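Local structure of cellulase (Xanthomonas axonopodis pv. citri, 4W7W) at residues 270-284 with 320-332. The protein probably hydrolyses the beta-1,4 linkages of cellulose as a glycoside hydrolase family 5 cellulase, and binds cello-oligosaccharide in pockets of its (beta/alpha)8 barrel. Residues are numbered along the deposited sequence; the frame is centred on the assembly and turned at random. Where two conformers were deposited one is given.
Sequences ANNPVCDKALEGMLT and SDKPQMAILSKYA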
# COMPACT_ATOMS: atom_id res chain seq x y z
N ALA A 270 -4.86 -3.55 17.22
CA ALA A 270 -6.16 -3.37 17.83
C ALA A 270 -6.08 -2.53 19.09
O ALA A 270 -4.99 -2.23 19.59
CB ALA A 270 -6.78 -4.71 18.14
N ASN A 271 -7.24 -2.15 19.59
CA ASN A 271 -7.31 -1.23 20.71
C ASN A 271 -7.24 -1.91 22.07
O ASN A 271 -8.25 -2.05 22.76
CB ASN A 271 -8.59 -0.41 20.61
CG ASN A 271 -8.73 0.59 21.72
OD1 ASN A 271 -7.75 1.13 22.21
ND2 ASN A 271 -9.95 0.83 22.15
N ASN A 272 -6.04 -2.33 22.46
CA ASN A 272 -5.81 -2.96 23.76
C ASN A 272 -4.38 -2.69 24.21
O ASN A 272 -3.55 -2.29 23.40
CB ASN A 272 -6.16 -4.47 23.72
CG ASN A 272 -5.32 -5.27 22.74
OD1 ASN A 272 -4.10 -5.38 22.87
ND2 ASN A 272 -5.99 -5.82 21.71
N PRO A 273 -4.10 -2.89 25.50
CA PRO A 273 -2.80 -2.45 26.02
C PRO A 273 -1.58 -3.09 25.34
O PRO A 273 -0.63 -2.39 25.03
CB PRO A 273 -2.89 -2.81 27.50
CG PRO A 273 -4.34 -2.57 27.81
CD PRO A 273 -5.07 -3.10 26.60
N VAL A 274 -1.62 -4.39 25.13
CA VAL A 274 -0.47 -5.07 24.51
C VAL A 274 -0.26 -4.53 23.10
O VAL A 274 0.87 -4.25 22.69
CB VAL A 274 -0.67 -6.59 24.51
CG1 VAL A 274 0.40 -7.27 23.67
CG2 VAL A 274 -0.60 -7.12 25.94
N CYS A 275 -1.35 -4.39 22.35
CA CYS A 275 -1.26 -3.83 21.00
C CYS A 275 -0.75 -2.38 20.98
O CYS A 275 0.04 -2.03 20.10
CB CYS A 275 -2.59 -3.89 20.28
SG CYS A 275 -2.97 -5.51 19.61
N ASP A 276 -1.21 -1.55 21.92
CA ASP A 276 -0.75 -0.16 21.94
C ASP A 276 0.76 -0.11 22.19
O ASP A 276 1.46 0.70 21.59
CB ASP A 276 -1.47 0.68 22.99
CG ASP A 276 -2.82 1.24 22.53
OD1 ASP A 276 -3.18 1.11 21.34
OD2 ASP A 276 -3.49 1.86 23.40
N LYS A 277 1.26 -0.95 23.09
CA LYS A 277 2.71 -1.01 23.31
C LYS A 277 3.45 -1.46 22.05
O LYS A 277 4.48 -0.89 21.69
CB LYS A 277 3.07 -1.96 24.46
CG LYS A 277 2.79 -1.41 25.83
CD LYS A 277 3.26 -2.40 26.88
CE LYS A 277 4.78 -2.35 27.04
NZ LYS A 277 5.24 -3.07 28.25
N ALA A 278 2.90 -2.46 21.38
CA ALA A 278 3.52 -2.94 20.15
C ALA A 278 3.52 -1.87 19.08
O ALA A 278 4.47 -1.74 18.31
CB ALA A 278 2.82 -4.18 19.66
N LEU A 279 2.43 -1.10 19.02
CA LEU A 279 2.31 -0.03 18.05
C LEU A 279 3.35 1.05 18.31
O LEU A 279 4.09 1.46 17.40
CB LEU A 279 0.89 0.55 18.07
CG LEU A 279 0.67 1.73 17.14
CD1 LEU A 279 0.96 1.36 15.69
CD2 LEU A 279 -0.74 2.26 17.28
N GLU A 280 3.43 1.50 19.57
CA GLU A 280 4.44 2.47 19.94
C GLU A 280 5.83 1.96 19.56
O GLU A 280 6.67 2.69 19.02
CB GLU A 280 4.38 2.75 21.45
CG GLU A 280 3.13 3.46 21.93
CD GLU A 280 3.23 4.98 22.00
OE1 GLU A 280 4.17 5.58 21.43
OE2 GLU A 280 2.31 5.58 22.57
N GLY A 281 6.07 0.68 19.83
CA GLY A 281 7.39 0.12 19.56
C GLY A 281 7.74 0.09 18.09
O GLY A 281 8.87 0.38 17.70
N MET A 282 6.77 -0.26 17.24
CA MET A 282 7.06 -0.34 15.82
C MET A 282 7.18 1.05 15.19
O MET A 282 8.04 1.25 14.33
CB MET A 282 6.09 -1.29 15.14
CG MET A 282 4.71 -0.81 14.86
SD MET A 282 3.69 -2.22 14.32
CE MET A 282 4.51 -2.73 12.83
N LEU A 283 6.39 2.02 15.65
CA LEU A 283 6.52 3.39 15.16
C LEU A 283 7.85 4.00 15.59
O LEU A 283 8.52 4.67 14.79
CB LEU A 283 5.34 4.22 15.65
CG LEU A 283 3.97 3.81 15.11
CD1 LEU A 283 2.88 4.58 15.82
CD2 LEU A 283 3.87 4.05 13.63
N THR A 284 8.24 3.75 16.83
CA THR A 284 9.53 4.19 17.34
C THR A 284 10.68 3.54 16.55
O THR A 284 11.65 4.21 16.17
CB THR A 284 9.65 3.87 18.83
OG1 THR A 284 8.69 4.65 19.54
CG2 THR A 284 11.05 4.18 19.35
N SER A 320 -15.41 12.24 16.83
CA SER A 320 -14.37 11.84 17.76
C SER A 320 -13.29 11.01 17.08
O SER A 320 -13.53 10.27 16.12
CB SER A 320 -14.95 11.07 18.94
OG SER A 320 -15.50 9.83 18.53
N ASP A 321 -12.09 11.13 17.62
CA ASP A 321 -10.97 10.35 17.15
C ASP A 321 -11.06 8.90 17.62
O ASP A 321 -11.51 8.63 18.74
CB ASP A 321 -9.66 10.91 17.68
CG ASP A 321 -9.36 12.31 17.21
OD1 ASP A 321 -9.92 12.78 16.18
OD2 ASP A 321 -8.50 12.92 17.86
N LYS A 322 -10.60 7.98 16.78
CA LYS A 322 -10.49 6.59 17.17
C LYS A 322 -9.28 6.39 18.07
O LYS A 322 -8.33 7.18 18.04
CB LYS A 322 -10.43 5.70 15.94
CG LYS A 322 -11.73 5.67 15.14
CD LYS A 322 -12.83 4.96 15.92
CE LYS A 322 -14.11 4.80 15.12
NZ LYS A 322 -14.74 6.11 14.84
N PRO A 323 -9.32 5.34 18.90
CA PRO A 323 -8.27 5.16 19.92
C PRO A 323 -6.85 5.12 19.40
O PRO A 323 -5.95 5.75 19.95
CB PRO A 323 -8.67 3.84 20.59
CG PRO A 323 -10.17 3.84 20.46
CD PRO A 323 -10.42 4.37 19.08
N GLN A 324 -6.63 4.43 18.29
CA GLN A 324 -5.26 4.28 17.80
C GLN A 324 -4.71 5.58 17.24
O GLN A 324 -3.50 5.77 17.17
CB GLN A 324 -5.17 3.17 16.75
CG GLN A 324 -5.53 1.78 17.26
CD GLN A 324 -6.96 1.39 17.00
OE1 GLN A 324 -7.87 2.19 17.22
NE2 GLN A 324 -7.19 0.16 16.57
N MET A 325 -5.60 6.48 16.84
CA MET A 325 -5.16 7.74 16.29
C MET A 325 -4.38 8.58 17.29
O MET A 325 -3.52 9.34 16.89
CB MET A 325 -6.36 8.55 15.79
CG MET A 325 -5.99 9.92 15.22
SD MET A 325 -4.70 9.92 13.96
CE MET A 325 -5.57 8.76 12.97
N ALA A 326 -4.67 8.44 18.58
CA ALA A 326 -3.91 9.19 19.57
C ALA A 326 -2.44 8.80 19.58
O ALA A 326 -1.59 9.57 19.99
CB ALA A 326 -4.52 9.00 20.94
N ILE A 327 -2.14 7.57 19.17
CA ILE A 327 -0.76 7.13 19.05
C ILE A 327 -0.19 7.52 17.69
O ILE A 327 0.89 8.10 17.61
CB ILE A 327 -0.63 5.62 19.32
CG1 ILE A 327 -0.99 5.35 20.79
CG2 ILE A 327 0.79 5.15 19.04
CD1 ILE A 327 -1.25 3.91 21.12
N LEU A 328 -0.92 7.23 16.62
CA LEU A 328 -0.43 7.58 15.29
C LEU A 328 -0.08 9.05 15.17
O LEU A 328 0.94 9.41 14.58
CB LEU A 328 -1.46 7.21 14.21
CG LEU A 328 -1.80 5.73 14.07
CD1 LEU A 328 -2.94 5.55 13.08
CD2 LEU A 328 -0.60 4.91 13.65
N SER A 329 -0.94 9.91 15.70
CA SER A 329 -0.76 11.35 15.58
C SER A 329 0.52 11.84 16.26
O SER A 329 1.10 12.83 15.86
CB SER A 329 -1.99 12.06 16.17
OG SER A 329 -2.02 13.43 15.84
N LYS A 330 0.97 11.13 17.30
CA LYS A 330 2.25 11.51 17.96
C LYS A 330 3.48 11.34 17.07
O LYS A 330 4.51 11.96 17.33
CB LYS A 330 2.49 10.66 19.21
CG LYS A 330 1.50 10.94 20.30
CD LYS A 330 1.95 10.37 21.64
CE LYS A 330 2.10 8.85 21.60
NZ LYS A 330 2.12 8.26 22.97
N TYR A 331 3.37 10.48 16.07
CA TYR A 331 4.45 10.22 15.13
C TYR A 331 4.21 10.93 13.78
O TYR A 331 4.90 10.64 12.80
CB TYR A 331 4.60 8.71 14.95
CG TYR A 331 5.02 8.00 16.21
CD1 TYR A 331 4.09 7.59 17.16
CD2 TYR A 331 6.36 7.72 16.46
CE1 TYR A 331 4.46 6.94 18.33
CE2 TYR A 331 6.74 7.05 17.62
CZ TYR A 331 5.80 6.66 18.55
OH TYR A 331 6.20 6.00 19.68
N ALA A 332 3.26 11.87 13.74
CA ALA A 332 2.88 12.59 12.51
C ALA A 332 2.96 14.10 12.67
O ALA A 332 3.66 14.78 11.92
CB ALA A 332 1.47 12.19 12.10
OXT ALA A 332 2.31 14.68 13.53
O HOH W 1 5.30 7.98 22.39
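On the outer, helical layer of this (beta/alpha)8 barrel, Ile327 of the short C-terminal helix 325-328 packs against the helix 273-288 that follows the seventh barrel strand, as a knob in the hole formed by Asp276, Leu279, Glu280 and Leu283. Its two branches divide the work: Ile327 CG2 lies 3.7 Å from Leu279 CD2, whereas Ile327 CD1 reaches the carboxylate of Asp276, 3.4 Å from CG. Beside this knob, Glu280 gathers the polar partners. The bend of its chain at chi2 (-93°) lays the carboxylate against Ile327, with each oxygen bonded to a different residue. Glu280 OE1 accepts from Tyr331 OH at 2.7 Å, met nearly along its C-O axis, and Glu280 OE2 receives Lys330 NZ at 2.7 Å on its syn lone pair, in a salt bridge. These two bonds restrain the carboxylate's rotation; water 1 also donates to OE1 and accepts a weak bond from Lys330 NZ. The carboxylate and tyrosine ring planes stand 66° apart, with OE1 at the ring edge. Over one face of that ring sits Leu283 CB, a CH-pi contact 3.6 Å from the centroid and only 5° off the normal, while Leu283 CD1 lies 3.5 Å from Tyr331 CD1. At the far end, Pro323 CB rests against the side-chain amide of Asn271, 3.3 Å from OD1, and nearby Gln324 NE2 donates hydrogen bonds to the backbone oxygens of Thr269 and Pro310. Toward the barrel strands, Leu279 and Leu283 reach Phe267 of strand 262-268; Leu279 and Leu328 also touch Trp298, and Leu283 touches Trp296, of strand 293-301. Met325 faces helix 52-60, placing the C-terminal segment between that helix and helix 273-288.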